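Local coordinates for protein muramoyltetrapeptide carboxypeptidase (PDB 6UUK) that probably acts as a serine-type LD-carboxypeptidase of the S66 family, trimming the terminal residue from muramoyl tetrapeptides of the cell wall, at residues D177-F191 and F314-G326. Numbering follows the deposited sequence.
Sequences DFTRGDLSAFTLNHF and FGHTKDKVTLPVG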
# COMPACT_ATOMS: atom_id res chain seq x y z
N ASP B 177 -16.80 6.95 17.18
CA ASP B 177 -18.15 7.35 16.83
C ASP B 177 -19.15 7.19 17.97
O ASP B 177 -20.16 7.90 17.99
CB ASP B 177 -18.65 6.56 15.62
CG ASP B 177 -17.86 6.87 14.36
OD1 ASP B 177 -17.82 8.05 13.96
OD2 ASP B 177 -17.27 5.94 13.78
N PHE B 178 -18.89 6.29 18.91
CA PHE B 178 -19.72 6.14 20.10
C PHE B 178 -19.00 6.44 21.40
O PHE B 178 -19.67 6.67 22.41
CB PHE B 178 -20.31 4.72 20.17
CG PHE B 178 -21.28 4.40 19.07
CD1 PHE B 178 -22.58 4.85 19.13
CD2 PHE B 178 -20.88 3.64 17.98
CE1 PHE B 178 -23.48 4.56 18.11
CE2 PHE B 178 -21.77 3.34 16.97
CZ PHE B 178 -23.07 3.80 17.03
N THR B 179 -17.66 6.44 21.41
CA THR B 179 -16.90 6.76 22.60
C THR B 179 -16.66 8.25 22.78
O THR B 179 -16.39 8.69 23.90
CB THR B 179 -15.54 6.04 22.58
OG1 THR B 179 -14.87 6.34 21.36
CG2 THR B 179 -15.72 4.54 22.72
N ARG B 180 -16.75 9.03 21.71
CA ARG B 180 -16.47 10.46 21.80
C ARG B 180 -17.58 11.19 22.55
O ARG B 180 -18.76 10.83 22.47
CB ARG B 180 -16.30 11.06 20.41
CG ARG B 180 -17.48 10.83 19.48
CD ARG B 180 -17.47 11.84 18.35
NE ARG B 180 -16.20 11.86 17.64
CZ ARG B 180 -15.76 12.88 16.92
NH1 ARG B 180 -16.49 13.98 16.82
NH2 ARG B 180 -14.59 12.82 16.30
N GLY B 181 -17.19 12.23 23.29
CA GLY B 181 -18.16 13.08 23.94
C GLY B 181 -18.85 14.06 23.02
O GLY B 181 -19.97 14.49 23.32
N ASP B 182 -18.21 14.41 21.91
CA ASP B 182 -18.82 15.29 20.91
C ASP B 182 -19.54 14.46 19.85
O ASP B 182 -19.19 14.45 18.66
CB ASP B 182 -17.75 16.19 20.29
CG ASP B 182 -18.33 17.40 19.58
OD1 ASP B 182 -19.14 17.23 18.65
OD2 ASP B 182 -17.98 18.54 19.97
N LEU B 183 -20.57 13.75 20.30
CA LEU B 183 -21.30 12.83 19.44
C LEU B 183 -21.91 13.56 18.25
O LEU B 183 -22.37 14.70 18.37
CB LEU B 183 -22.39 12.11 20.24
CG LEU B 183 -21.92 11.06 21.25
CD1 LEU B 183 -23.09 10.53 22.06
CD2 LEU B 183 -21.21 9.92 20.53
N SER B 184 -21.92 12.89 17.11
CA SER B 184 -22.43 13.45 15.86
C SER B 184 -23.83 12.92 15.60
O SER B 184 -24.02 11.71 15.45
CB SER B 184 -21.50 13.11 14.69
OG SER B 184 -22.02 13.60 13.47
N ALA B 185 -24.81 13.83 15.54
CA ALA B 185 -26.16 13.42 15.18
C ALA B 185 -26.24 12.99 13.73
O ALA B 185 -27.03 12.11 13.38
CB ALA B 185 -27.14 14.56 15.46
N PHE B 186 -25.42 13.59 12.86
CA PHE B 186 -25.41 13.21 11.45
C PHE B 186 -24.97 11.76 11.28
O PHE B 186 -25.55 11.02 10.48
CB PHE B 186 -24.50 14.15 10.66
CG PHE B 186 -24.39 13.82 9.20
CD1 PHE B 186 -23.39 12.99 8.73
CD2 PHE B 186 -25.29 14.36 8.29
CE1 PHE B 186 -23.29 12.69 7.39
CE2 PHE B 186 -25.19 14.06 6.94
CZ PHE B 186 -24.19 13.22 6.49
N THR B 187 -23.94 11.34 12.02
CA THR B 187 -23.43 9.98 11.88
C THR B 187 -24.39 8.96 12.49
O THR B 187 -24.69 7.93 11.87
CB THR B 187 -22.05 9.88 12.53
OG1 THR B 187 -21.13 10.74 11.85
CG2 THR B 187 -21.54 8.44 12.47
N LEU B 188 -24.89 9.24 13.69
CA LEU B 188 -25.71 8.26 14.39
C LEU B 188 -27.09 8.12 13.76
O LEU B 188 -27.66 7.02 13.75
CB LEU B 188 -25.84 8.64 15.87
CG LEU B 188 -24.78 8.08 16.84
CD1 LEU B 188 -23.37 8.43 16.39
CD2 LEU B 188 -25.04 8.58 18.25
N ASN B 189 -27.65 9.21 13.23
CA ASN B 189 -28.97 9.13 12.60
C ASN B 189 -28.89 8.45 11.23
O ASN B 189 -29.79 7.70 10.86
CB ASN B 189 -29.58 10.52 12.47
CG ASN B 189 -29.85 11.16 13.82
OD1 ASN B 189 -29.38 10.68 14.86
ND2 ASN B 189 -30.60 12.26 13.82
N HIS B 190 -27.82 8.72 10.47
CA HIS B 190 -27.64 8.02 9.21
C HIS B 190 -27.36 6.54 9.42
O HIS B 190 -27.72 5.72 8.56
CB HIS B 190 -26.50 8.66 8.41
CG HIS B 190 -26.93 9.81 7.56
ND1 HIS B 190 -27.25 9.68 6.22
CD2 HIS B 190 -27.09 11.13 7.85
CE1 HIS B 190 -27.59 10.86 5.73
NE2 HIS B 190 -27.50 11.75 6.70
N PHE B 191 -26.74 6.18 10.54
CA PHE B 191 -26.48 4.77 10.82
C PHE B 191 -27.76 4.04 11.19
O PHE B 191 -28.06 2.97 10.64
CB PHE B 191 -25.45 4.64 11.95
CG PHE B 191 -25.31 3.25 12.49
CD1 PHE B 191 -24.66 2.27 11.76
CD2 PHE B 191 -25.82 2.92 13.73
CE1 PHE B 191 -24.53 0.99 12.25
CE2 PHE B 191 -25.69 1.64 14.23
CZ PHE B 191 -25.05 0.67 13.49
N PHE B 314 -17.91 10.75 3.45
CA PHE B 314 -17.56 9.52 4.15
C PHE B 314 -16.05 9.47 4.34
O PHE B 314 -15.29 9.81 3.43
CB PHE B 314 -18.05 8.29 3.39
CG PHE B 314 -17.66 6.99 4.04
CD1 PHE B 314 -18.34 6.53 5.15
CD2 PHE B 314 -16.60 6.24 3.55
CE1 PHE B 314 -17.98 5.34 5.76
CE2 PHE B 314 -16.24 5.05 4.15
CZ PHE B 314 -16.93 4.60 5.26
N GLY B 315 -15.63 9.03 5.52
CA GLY B 315 -14.22 8.92 5.83
C GLY B 315 -14.02 8.90 7.34
O GLY B 315 -14.95 8.61 8.09
N HIS B 316 -12.80 9.21 7.75
CA HIS B 316 -12.48 9.30 9.17
C HIS B 316 -12.80 10.68 9.72
O HIS B 316 -11.97 11.34 10.34
CB HIS B 316 -11.02 8.94 9.41
CG HIS B 316 -10.67 7.54 9.02
ND1 HIS B 316 -10.64 7.11 7.71
CD2 HIS B 316 -10.33 6.46 9.77
CE1 HIS B 316 -10.30 5.84 7.67
NE2 HIS B 316 -10.10 5.42 8.91
N THR B 317 -14.02 11.13 9.48
CA THR B 317 -14.51 12.43 9.94
C THR B 317 -15.59 12.23 10.98
O THR B 317 -16.13 11.13 11.16
CB THR B 317 -15.05 13.26 8.77
OG1 THR B 317 -16.11 12.55 8.12
CG2 THR B 317 -13.95 13.53 7.75
N LYS B 318 -15.91 13.32 11.69
CA LYS B 318 -16.98 13.27 12.68
C LYS B 318 -18.31 12.92 12.03
O LYS B 318 -19.04 12.05 12.51
CB LYS B 318 -17.07 14.60 13.42
CG LYS B 318 -18.35 14.76 14.22
CD LYS B 318 -18.41 16.12 14.91
CE LYS B 318 -19.74 16.32 15.61
NZ LYS B 318 -19.80 17.62 16.32
N ASP B 319 -18.64 13.60 10.93
CA ASP B 319 -19.87 13.33 10.20
C ASP B 319 -19.58 12.36 9.06
O ASP B 319 -18.81 12.68 8.14
CB ASP B 319 -20.47 14.63 9.65
CG ASP B 319 -21.18 15.43 10.72
OD1 ASP B 319 -20.86 15.25 11.92
OD2 ASP B 319 -22.07 16.23 10.37
N LYS B 320 -20.19 11.18 9.12
CA LYS B 320 -20.03 10.17 8.09
C LYS B 320 -21.36 9.46 7.88
O LYS B 320 -22.24 9.47 8.75
CB LYS B 320 -18.94 9.15 8.45
CG LYS B 320 -19.32 8.20 9.57
CD LYS B 320 -18.16 7.30 9.95
CE LYS B 320 -17.01 8.09 10.54
NZ LYS B 320 -15.85 7.23 10.89
N VAL B 321 -21.51 8.85 6.72
CA VAL B 321 -22.71 8.10 6.37
C VAL B 321 -22.40 6.61 6.40
O VAL B 321 -21.24 6.19 6.41
CB VAL B 321 -23.27 8.52 4.99
CG1 VAL B 321 -23.70 9.97 5.01
CG2 VAL B 321 -22.23 8.28 3.91
N THR B 322 -23.46 5.81 6.42
CA THR B 322 -23.35 4.36 6.39
C THR B 322 -23.65 3.89 4.97
O THR B 322 -24.78 4.02 4.48
CB THR B 322 -24.31 3.72 7.39
OG1 THR B 322 -23.93 4.09 8.72
CG2 THR B 322 -24.27 2.20 7.27
N LEU B 323 -22.63 3.35 4.30
CA LEU B 323 -22.75 2.93 2.91
C LEU B 323 -22.84 1.42 2.84
O LEU B 323 -21.88 0.72 3.22
CB LEU B 323 -21.55 3.43 2.10
CG LEU B 323 -21.40 4.95 2.02
CD1 LEU B 323 -20.16 5.33 1.23
CD2 LEU B 323 -22.64 5.58 1.40
N PRO B 324 -23.96 0.86 2.36
CA PRO B 324 -24.06 -0.60 2.22
C PRO B 324 -23.13 -1.14 1.14
O PRO B 324 -23.42 -1.01 -0.06
CB PRO B 324 -25.53 -0.82 1.85
CG PRO B 324 -26.23 0.44 2.27
CD PRO B 324 -25.23 1.53 2.08
N VAL B 325 -22.02 -1.74 1.55
CA VAL B 325 -21.09 -2.34 0.59
C VAL B 325 -21.73 -3.59 0.00
O VAL B 325 -22.05 -4.54 0.73
CB VAL B 325 -19.75 -2.66 1.26
CG1 VAL B 325 -18.87 -3.45 0.30
CG2 VAL B 325 -19.06 -1.38 1.70
N GLY B 326 -21.92 -3.59 -1.31
CA GLY B 326 -22.59 -4.67 -2.00
C GLY B 326 -24.00 -4.37 -2.44
O GLY B 326 -24.62 -5.20 -3.12
O HOH W 1 -23.18 7.18 9.52
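V321 sets its CG1 methyl over one face of the H190 imidazole, 4.1 Å from V321 CG1 to the ring centroid, a CH-pi contact displaced toward the rim. The same methyl also touches the F186 ring, with V321 CG1 3.6 Å from F186 CZ. One face of that phenyl receives H190 CD2 from the next turn of the helix, while K320 N lies in plane at its edge. A chi1 of 179°, CG opposite the main-chain nitrogen, lays the F186 ring alongside D319, nearly parallel to its carboxylate, their planes 7° apart. F191 meets T322 differently: OG1 sits in plane at the ring's edge. K318 CA lies over one face of the R180 guanidinium; D182 O is in plane at its edge, weakly bonded by NH1, and R180 NE is held by S176 O. The extended K318 chain goes on to a salt bridge with D182 OD1, modelled doubtfully short.

The start of helix 185-196 is thus docked on the loop that leads from H316, the predicted charge-relay histidine, to strand 323-325 at the margin of the six-stranded sheet. S184 is the N-cap: its OG accepts from T187 N and donates to D319 OD1 at 2.5 Å, approaching from above the carboxylate plane. T187 grips the loop backbone twice. Its OG1 gives its proton to K318 O (2.6 Å), in the carbonyl plane on a lone pair, and accepts from K320 N at 2.9 Å. A water bridges T187 O and K320 O and accepts from T322 OG1. The K320 side chain starts out away from 177-191, then bends at chi3 (65°) into a long, weak salt bridge, K320 NZ to D177 OD2 at 3.5 Å; that carboxylate oxygen is also bonded by M173 N. Separately, K320 NZ donates a weak bond to G315 O.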